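Local coordinates for transcriptional regulator (Enterococcus faecalis, PDB 3QFI), which is named a transcriptional regulator and belongs to the LytR-CpsA-Psr family of cell-envelope-associated proteins, its precise role being uncertain, at residues V95-V107 / Q256-H268. Residues are numbered along the deposited sequence; the frame is centred on the assembly and turned at random.
Sequences VQELLDIPIHHYV and QTTLRKQLGLKEH
D100, at the turn that leads from helix 80-98 to strand 105-109, meets R260 in the last turn of helix 249-262 and H268 in the loop that follows it; a Schellman motif with G264 as its C' residue closes that helix. The contact thus packs the connection into strand 105-109 of the central mixed sheet of this LytR-CpsA-Psr domain against a helix from much later in the chain.

The polar part centres on D100, which has left helical geometry with positive phi. With chi1 at -171°, its CG stands anti to the backbone N, and the carboxylate reaches H268: ND1 of H268 donates to OD2 of D100 over 3.0 Å, meeting it on the syn side and close to the imidazole plane. R260, bent at chi3 (74°), turns an N-H of NH1 to the backbone O of D100 in a hydrogen bond. The same NH1 lies 3.2 Å from OD2 of D100, a salt bridge of charges alone, since that oxygen sits well out of the guanidinium plane. E271 brings a like charge near OD1 of D100, a repulsion that R260 probably helps to offset.

Apolar packing continues along the loop. I101 lays CG2 against CG of R260 at 3.7 Å and against CB of L259, while CD1 of L263 approaches its CB. CD of P102 faces the CD1 methyls of L263 and L265, 3.7 Å from that of L265. CD2 of L263 lies at the ring edge of H104, near CE1; ND1 of H104 is bonded to S23.

The guanidinium of R260 also uses its NE, which donates to O of K266 at 2.9 Å, nearly in line with that C=O and in the guanidinium plane.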
ATOM      1  N   VAL A  95     -10.770   2.357   2.989  1.00  1.00           N
ATOM      2  CA  VAL A  95      -9.664   3.113   2.430  1.00  4.75           C
ATOM      3  C   VAL A  95     -10.198   4.190   1.455  1.00  7.89           C
ATOM      4  O   VAL A  95      -9.676   5.303   1.444  1.00  8.64           O
ATOM      5  CB  VAL A  95      -8.658   2.174   1.710  1.00  1.85           C
ATOM      6  CG1 VAL A  95      -7.589   2.990   1.019  1.00  1.00           C
ATOM      7  CG2 VAL A  95      -8.000   1.231   2.729  1.00 13.64           C
ATOM      8  N   GLN A  96     -11.231   3.865   0.660  1.00 13.54           N
ATOM      9  CA  GLN A  96     -11.829   4.817  -0.296  1.00 11.81           C
ATOM     10  C   GLN A  96     -12.383   6.057   0.391  1.00 13.29           C
ATOM     11  O   GLN A  96     -12.470   7.124  -0.219  1.00 19.51           O
ATOM     12  CB  GLN A  96     -12.979   4.192  -1.110  1.00 10.52           C
ATOM     13  CG  GLN A  96     -12.596   3.392  -2.371  1.00 19.20           C
ATOM     14  CD  GLN A  96     -13.795   3.111  -3.306  1.00 16.81           C
ATOM     15  OE1 GLN A  96     -14.880   2.737  -2.855  1.00 15.98           O
ATOM     16  NE2 GLN A  96     -13.585   3.272  -4.609  1.00 22.24           N
ATOM     17  N   GLU A  97     -12.789   5.908   1.650  1.00  6.36           N
ATOM     18  CA  GLU A  97     -13.318   7.029   2.425  1.00  9.60           C
ATOM     19  C   GLU A  97     -12.163   7.781   3.089  1.00 11.76           C
ATOM     20  O   GLU A  97     -12.193   8.999   3.209  1.00 16.92           O
ATOM     21  CB  GLU A  97     -14.297   6.540   3.506  1.00  7.39           C
ATOM     22  CG  GLU A  97     -15.731   6.268   3.029  1.00 25.16           C
ATOM     23  CD  GLU A  97     -16.456   7.521   2.520  1.00 35.06           C
ATOM     24  OE1 GLU A  97     -16.162   7.975   1.388  1.00 39.51           O
ATOM     25  OE2 GLU A  97     -17.323   8.053   3.256  1.00 46.19           O
ATOM     26  N   LEU A  98     -11.145   7.045   3.516  1.00 10.44           N
ATOM     27  CA  LEU A  98      -9.984   7.634   4.168  1.00 11.36           C
ATOM     28  C   LEU A  98      -9.201   8.541   3.221  1.00  3.27           C
ATOM     29  O   LEU A  98      -8.885   9.668   3.560  1.00 11.90           O
ATOM     30  CB  LEU A  98      -9.057   6.529   4.705  1.00  9.71           C
ATOM     31  CG  LEU A  98      -7.717   6.962   5.330  1.00  4.44           C
ATOM     32  CD1 LEU A  98      -7.968   7.947   6.460  1.00  1.00           C
ATOM     33  CD2 LEU A  98      -6.982   5.749   5.857  1.00  2.57           C
ATOM     34  N   LEU A  99      -8.905   8.048   2.028  1.00  5.64           N
ATOM     35  CA  LEU A  99      -8.140   8.817   1.060  1.00  8.16           C
ATOM     36  C   LEU A  99      -9.020   9.662   0.153  1.00  7.18           C
ATOM     37  O   LEU A  99      -8.530  10.396  -0.698  1.00 11.43           O
ATOM     38  CB  LEU A  99      -7.298   7.873   0.206  1.00 17.40           C
ATOM     39  CG  LEU A  99      -6.446   6.909   1.022  1.00 20.11           C
ATOM     40  CD1 LEU A  99      -5.730   5.957   0.078  1.00 19.62           C
ATOM     41  CD2 LEU A  99      -5.451   7.685   1.883  1.00  1.04           C
ATOM     42  N   ASP A 100     -10.323   9.550   0.340  1.00 14.52           N
ATOM     43  CA  ASP A 100     -11.280  10.277  -0.471  1.00 16.26           C
ATOM     44  C   ASP A 100     -10.975  10.106  -1.947  1.00 13.82           C
ATOM     45  O   ASP A 100     -10.983  11.076  -2.708  1.00 12.54           O
ATOM     46  CB  ASP A 100     -11.302  11.767  -0.130  1.00 18.27           C
ATOM     47  CG  ASP A 100     -12.447  12.497  -0.826  1.00 29.68           C
ATOM     48  OD1 ASP A 100     -13.596  12.006  -0.754  1.00 32.90           O
ATOM     49  OD2 ASP A 100     -12.203  13.553  -1.441  1.00 25.78           O
ATOM     50  N   ILE A 101     -10.694   8.870  -2.344  1.00 11.38           N
ATOM     51  CA  ILE A 101     -10.419   8.570  -3.738  1.00  7.56           C
ATOM     52  C   ILE A 101     -11.051   7.259  -4.133  1.00  7.97           C
ATOM     53  O   ILE A 101     -11.446   6.465  -3.299  1.00 13.66           O
ATOM     54  CB  ILE A 101      -8.890   8.448  -4.063  1.00 17.43           C
ATOM     55  CG1 ILE A 101      -8.247   7.363  -3.200  1.00 11.04           C
ATOM     56  CG2 ILE A 101      -8.193   9.788  -3.860  1.00 17.73           C
ATOM     57  CD1 ILE A 101      -6.864   6.970  -3.688  1.00 11.52           C
ATOM     58  N   PRO A 102     -11.194   7.030  -5.434  1.00  8.01           N
ATOM     59  CA  PRO A 102     -11.791   5.750  -5.809  1.00 12.02           C
ATOM     60  C   PRO A 102     -10.665   4.709  -5.928  1.00 16.78           C
ATOM     61  O   PRO A 102      -9.552   5.031  -6.353  1.00  5.85           O
ATOM     62  CB  PRO A 102     -12.455   6.061  -7.150  1.00 12.52           C
ATOM     63  CG  PRO A 102     -11.496   7.048  -7.757  1.00  1.00           C
ATOM     64  CD  PRO A 102     -11.174   7.964  -6.575  1.00 15.62           C
ATOM     65  N   ILE A 103     -10.954   3.486  -5.496  1.00  8.64           N
ATOM     66  CA  ILE A 103     -10.008   2.386  -5.581  1.00  8.53           C
ATOM     67  C   ILE A 103     -10.521   1.557  -6.736  1.00 11.36           C
ATOM     68  O   ILE A 103     -11.459   0.777  -6.569  1.00 18.89           O
ATOM     69  CB  ILE A 103     -10.031   1.486  -4.332  1.00 14.17           C
ATOM     70  CG1 ILE A 103      -9.571   2.260  -3.103  1.00 13.36           C
ATOM     71  CG2 ILE A 103      -9.126   0.272  -4.564  1.00 15.52           C
ATOM     72  CD1 ILE A 103      -8.136   2.777  -3.196  1.00  1.00           C
ATOM     73  N   HIS A 104      -9.917   1.719  -7.904  1.00  8.71           N
ATOM     74  CA  HIS A 104     -10.351   0.997  -9.092  1.00  4.13           C
ATOM     75  C   HIS A 104     -10.086  -0.488  -9.073  1.00 12.61           C
ATOM     76  O   HIS A 104     -10.896  -1.285  -9.557  1.00 21.83           O
ATOM     77  CB  HIS A 104      -9.680   1.599 -10.307  1.00  1.00           C
ATOM     78  CG  HIS A 104      -9.930   3.060 -10.440  1.00 14.68           C
ATOM     79  ND1 HIS A 104      -8.935   4.001 -10.301  1.00 11.71           N
ATOM     80  CD2 HIS A 104     -11.079   3.746 -10.636  1.00 16.62           C
ATOM     81  CE1 HIS A 104      -9.461   5.207 -10.407  1.00 19.05           C
ATOM     82  NE2 HIS A 104     -10.761   5.080 -10.611  1.00 10.95           N
ATOM     83  N   HIS A 105      -8.942  -0.855  -8.513  1.00 10.47           N
ATOM     84  CA  HIS A 105      -8.547  -2.243  -8.463  1.00 16.36           C
ATOM     85  C   HIS A 105      -7.873  -2.596  -7.144  1.00 17.73           C
ATOM     86  O   HIS A 105      -7.354  -1.724  -6.434  1.00 24.12           O
ATOM     87  CB  HIS A 105      -7.581  -2.527  -9.607  1.00  3.30           C
ATOM     88  CG  HIS A 105      -8.171  -2.328 -10.965  1.00 18.64           C
ATOM     89  ND1 HIS A 105      -9.147  -3.155 -11.478  1.00 19.07           N
ATOM     90  CD2 HIS A 105      -7.902  -1.419 -11.931  1.00 21.93           C
ATOM     91  CE1 HIS A 105      -9.452  -2.764 -12.703  1.00 22.81           C
ATOM     92  NE2 HIS A 105      -8.711  -1.714 -13.002  1.00 28.38           N
ATOM     93  N   TYR A 106      -7.865  -3.884  -6.825  1.00  9.79           N
ATOM     94  CA  TYR A 106      -7.225  -4.343  -5.607  1.00  9.21           C
ATOM     95  C   TYR A 106      -6.483  -5.641  -5.891  1.00 14.36           C
ATOM     96  O   TYR A 106      -6.718  -6.299  -6.909  1.00 17.87           O
ATOM     97  CB  TYR A 106      -8.263  -4.599  -4.520  1.00 20.41           C
ATOM     98  CG  TYR A 106      -8.975  -5.923  -4.656  1.00 24.26           C
ATOM     99  CD1 TYR A 106     -10.073  -6.075  -5.508  1.00 28.16           C
ATOM    100  CD2 TYR A 106      -8.531  -7.037  -3.945  1.00 25.80           C
ATOM    101  CE1 TYR A 106     -10.711  -7.322  -5.643  1.00 35.75           C
ATOM    102  CE2 TYR A 106      -9.153  -8.274  -4.072  1.00 35.61           C
ATOM    103  CZ  TYR A 106     -10.235  -8.417  -4.914  1.00 33.14           C
ATOM    104  OH  TYR A 106     -10.831  -9.660  -5.012  1.00 37.98           O
ATOM    105  N   VAL A 107      -5.583  -5.998  -4.983  1.00 15.38           N
ATOM    106  CA  VAL A 107      -4.828  -7.240  -5.083  1.00 12.50           C
ATOM    107  C   VAL A 107      -4.475  -7.741  -3.685  1.00 17.30           C
ATOM    108  O   VAL A 107      -3.999  -6.982  -2.850  1.00 20.51           O
ATOM    109  CB  VAL A 107      -3.530  -7.074  -5.937  1.00 12.32           C
ATOM    110  CG1 VAL A 107      -2.775  -5.872  -5.493  1.00 16.48           C
ATOM    111  CG2 VAL A 107      -2.644  -8.320  -5.808  1.00 15.99           C
ATOM    112  N   GLN A 256      -4.964  13.860   0.428  1.00  1.55           N
ATOM    113  CA  GLN A 256      -6.148  13.523  -0.357  1.00  4.44           C
ATOM    114  C   GLN A 256      -6.202  14.283  -1.657  1.00  1.00           C
ATOM    115  O   GLN A 256      -6.483  13.724  -2.711  1.00 15.91           O
ATOM    116  CB  GLN A 256      -7.426  13.837   0.422  1.00 11.79           C
ATOM    117  CG  GLN A 256      -7.782  12.812   1.469  1.00  1.00           C
ATOM    118  CD  GLN A 256      -8.791  13.336   2.442  1.00  7.95           C
ATOM    119  OE1 GLN A 256      -9.350  12.589   3.236  1.00 11.45           O
ATOM    120  NE2 GLN A 256      -9.028  14.639   2.396  1.00 15.60           N
ATOM    121  N   THR A 257      -5.958  15.579  -1.577  1.00  8.45           N
ATOM    122  CA  THR A 257      -5.995  16.406  -2.764  1.00  5.05           C
ATOM    123  C   THR A 257      -4.901  15.942  -3.711  1.00 13.75           C
ATOM    124  O   THR A 257      -5.124  15.841  -4.913  1.00 19.75           O
ATOM    125  CB  THR A 257      -5.814  17.884  -2.397  1.00  1.00           C
ATOM    126  OG1 THR A 257      -6.876  18.272  -1.513  1.00  8.43           O
ATOM    127  CG2 THR A 257      -5.863  18.746  -3.635  1.00  3.23           C
ATOM    128  N   THR A 258      -3.730  15.633  -3.166  1.00 10.97           N
ATOM    129  CA  THR A 258      -2.626  15.157  -3.990  1.00 14.89           C
ATOM    130  C   THR A 258      -3.034  13.916  -4.784  1.00 21.60           C
ATOM    131  O   THR A 258      -2.952  13.897  -6.009  1.00 30.65           O
ATOM    132  CB  THR A 258      -1.426  14.767  -3.146  1.00 13.24           C
ATOM    133  OG1 THR A 258      -0.975  15.908  -2.415  1.00 16.78           O
ATOM    134  CG2 THR A 258      -0.310  14.244  -4.031  1.00  5.36           C
ATOM    135  N   LEU A 259      -3.457  12.876  -4.075  1.00 15.05           N
ATOM    136  CA  LEU A 259      -3.855  11.653  -4.732  1.00 15.51           C
ATOM    137  C   LEU A 259      -4.971  11.936  -5.713  1.00 16.60           C
ATOM    138  O   LEU A 259      -4.914  11.502  -6.867  1.00 16.21           O
ATOM    139  CB  LEU A 259      -4.281  10.616  -3.700  1.00 17.16           C
ATOM    140  CG  LEU A 259      -3.129  10.313  -2.745  1.00 21.46           C
ATOM    141  CD1 LEU A 259      -3.510   9.163  -1.829  1.00 15.62           C
ATOM    142  CD2 LEU A 259      -1.870   9.968  -3.542  1.00 14.38           C
ATOM    143  N   ARG A 260      -5.975  12.684  -5.270  1.00 11.68           N
ATOM    144  CA  ARG A 260      -7.075  13.021  -6.148  1.00  7.12           C
ATOM    145  C   ARG A 260      -6.564  13.638  -7.467  1.00 14.31           C
ATOM    146  O   ARG A 260      -7.092  13.323  -8.535  1.00  9.96           O
ATOM    147  CB  ARG A 260      -8.034  13.990  -5.455  1.00  2.92           C
ATOM    148  CG  ARG A 260      -8.891  13.377  -4.364  1.00  2.15           C
ATOM    149  CD  ARG A 260      -9.854  14.420  -3.803  1.00 10.80           C
ATOM    150  NE  ARG A 260     -10.937  14.697  -4.736  1.00  3.36           N
ATOM    151  CZ  ARG A 260     -11.868  13.806  -5.047  1.00 12.85           C
ATOM    152  NH1 ARG A 260     -11.842  12.599  -4.485  1.00  5.01           N
ATOM    153  NH2 ARG A 260     -12.810  14.105  -5.940  1.00  9.86           N
ATOM    154  N   LYS A 261      -5.547  14.500  -7.418  1.00 10.74           N
ATOM    155  CA  LYS A 261      -5.057  15.089  -8.670  1.00 13.95           C
ATOM    156  C   LYS A 261      -4.299  14.057  -9.517  1.00 16.61           C
ATOM    157  O   LYS A 261      -4.325  14.108 -10.750  1.00  9.60           O
ATOM    158  CB  LYS A 261      -4.181  16.328  -8.405  1.00 15.19           C
ATOM    159  CG  LYS A 261      -4.963  17.557  -7.922  1.00 28.93           C
ATOM    160  CD  LYS A 261      -4.063  18.785  -7.785  1.00 40.17           C
ATOM    161  CE  LYS A 261      -4.828  20.030  -7.300  1.00 39.12           C
ATOM    162  NZ  LYS A 261      -3.974  21.273  -7.327  1.00 31.45           N
ATOM    163  N   GLN A 262      -3.625  13.129  -8.851  1.00  5.92           N
ATOM    164  CA  GLN A 262      -2.913  12.056  -9.530  1.00  2.25           C
ATOM    165  C   GLN A 262      -3.910  11.295 -10.416  1.00  7.45           C
ATOM    166  O   GLN A 262      -3.543  10.748 -11.455  1.00  8.51           O
ATOM    167  CB  GLN A 262      -2.316  11.076  -8.508  1.00  2.19           C
ATOM    168  CG  GLN A 262      -1.008  11.526  -7.899  1.00  7.68           C
ATOM    169  CD  GLN A 262      -0.012  11.919  -8.967  1.00 23.77           C
ATOM    170  OE1 GLN A 262       0.116  13.095  -9.315  1.00 21.43           O
ATOM    171  NE2 GLN A 262       0.680  10.926  -9.520  1.00 10.53           N
ATOM    172  N   LEU A 263      -5.170  11.269  -9.990  1.00 12.22           N
ATOM    173  CA  LEU A 263      -6.219  10.567 -10.709  1.00 13.24           C
ATOM    174  C   LEU A 263      -7.071  11.471 -11.584  1.00 14.46           C
ATOM    175  O   LEU A 263      -8.214  11.138 -11.905  1.00 21.71           O
ATOM    176  CB  LEU A 263      -7.110   9.822  -9.713  1.00 18.54           C
ATOM    177  CG  LEU A 263      -6.395   8.775  -8.853  1.00 17.71           C
ATOM    178  CD1 LEU A 263      -7.342   8.296  -7.770  1.00 12.63           C
ATOM    179  CD2 LEU A 263      -5.924   7.591  -9.720  1.00 20.10           C
ATOM    180  N   GLY A 264      -6.514  12.613 -11.968  1.00 11.72           N
ATOM    181  CA  GLY A 264      -7.238  13.542 -12.811  1.00  1.00           C
ATOM    182  C   GLY A 264      -8.507  14.047 -12.158  1.00  9.61           C
ATOM    183  O   GLY A 264      -9.458  14.420 -12.845  1.00 17.06           O
ATOM    184  N   LEU A 265      -8.533  14.049 -10.828  1.00 15.32           N
ATOM    185  CA  LEU A 265      -9.707  14.527 -10.100  1.00 17.10           C
ATOM    186  C   LEU A 265      -9.440  15.919  -9.567  1.00 21.57           C
ATOM    187  O   LEU A 265      -8.289  16.354  -9.483  1.00 20.16           O
ATOM    188  CB  LEU A 265     -10.047  13.594  -8.937  1.00 13.49           C
ATOM    189  CG  LEU A 265     -10.424  12.172  -9.351  1.00 19.00           C
ATOM    190  CD1 LEU A 265     -10.593  11.311  -8.110  1.00 27.96           C
ATOM    191  CD2 LEU A 265     -11.717  12.197 -10.169  1.00 26.36           C
ATOM    192  N   LYS A 266     -10.509  16.617  -9.208  1.00 28.53           N
ATOM    193  CA  LYS A 266     -10.388  17.972  -8.692  1.00 28.63           C
ATOM    194  C   LYS A 266     -10.386  17.997  -7.170  1.00 27.67           C
ATOM    195  O   LYS A 266     -10.656  16.993  -6.507  1.00 30.19           O
ATOM    196  CB  LYS A 266     -11.528  18.846  -9.239  1.00 29.60           C
ATOM    197  CG  LYS A 266     -11.473  19.097 -10.760  1.00 30.85           C
ATOM    198  CD  LYS A 266     -12.751  19.788 -11.262  1.00 39.65           C
ATOM    199  CE  LYS A 266     -12.660  20.219 -12.733  1.00 39.20           C
ATOM    200  NZ  LYS A 266     -12.534  19.085 -13.691  1.00 31.13           N
ATOM    201  N   GLU A 267     -10.056  19.155  -6.622  1.00 16.57           N
ATOM    202  CA  GLU A 267     -10.016  19.319  -5.185  1.00 15.65           C
ATOM    203  C   GLU A 267     -11.413  19.119  -4.587  1.00 13.68           C
ATOM    204  O   GLU A 267     -12.413  19.531  -5.168  1.00 18.43           O
ATOM    205  CB  GLU A 267      -9.499  20.711  -4.847  1.00 26.88           C
ATOM    206  CG  GLU A 267      -9.097  20.850  -3.409  1.00 44.52           C
ATOM    207  CD  GLU A 267      -8.688  22.257  -3.044  1.00 55.27           C
ATOM    208  OE1 GLU A 267      -7.716  22.770  -3.644  1.00 61.72           O
ATOM    209  OE2 GLU A 267      -9.347  22.852  -2.160  1.00 60.54           O
ATOM    210  N   HIS A 268     -11.479  18.474  -3.429  1.00 14.75           N
ATOM    211  CA  HIS A 268     -12.755  18.226  -2.767  1.00  8.18           C
ATOM    212  C   HIS A 268     -12.810  18.952  -1.430  1.00 11.95           C
ATOM    213  O   HIS A 268     -12.844  18.317  -0.382  1.00 14.38           O
ATOM    214  CB  HIS A 268     -12.947  16.734  -2.526  1.00  8.63           C
ATOM    215  CG  HIS A 268     -14.360  16.360  -2.227  1.00 16.36           C
ATOM    216  ND1 HIS A 268     -14.735  15.084  -1.868  1.00 18.71           N
ATOM    217  CD2 HIS A 268     -15.501  17.084  -2.290  1.00 20.76           C
ATOM    218  CE1 HIS A 268     -16.047  15.037  -1.728  1.00 30.76           C
ATOM    219  NE2 HIS A 268     -16.537  16.237  -1.979  1.00 31.22           N
TER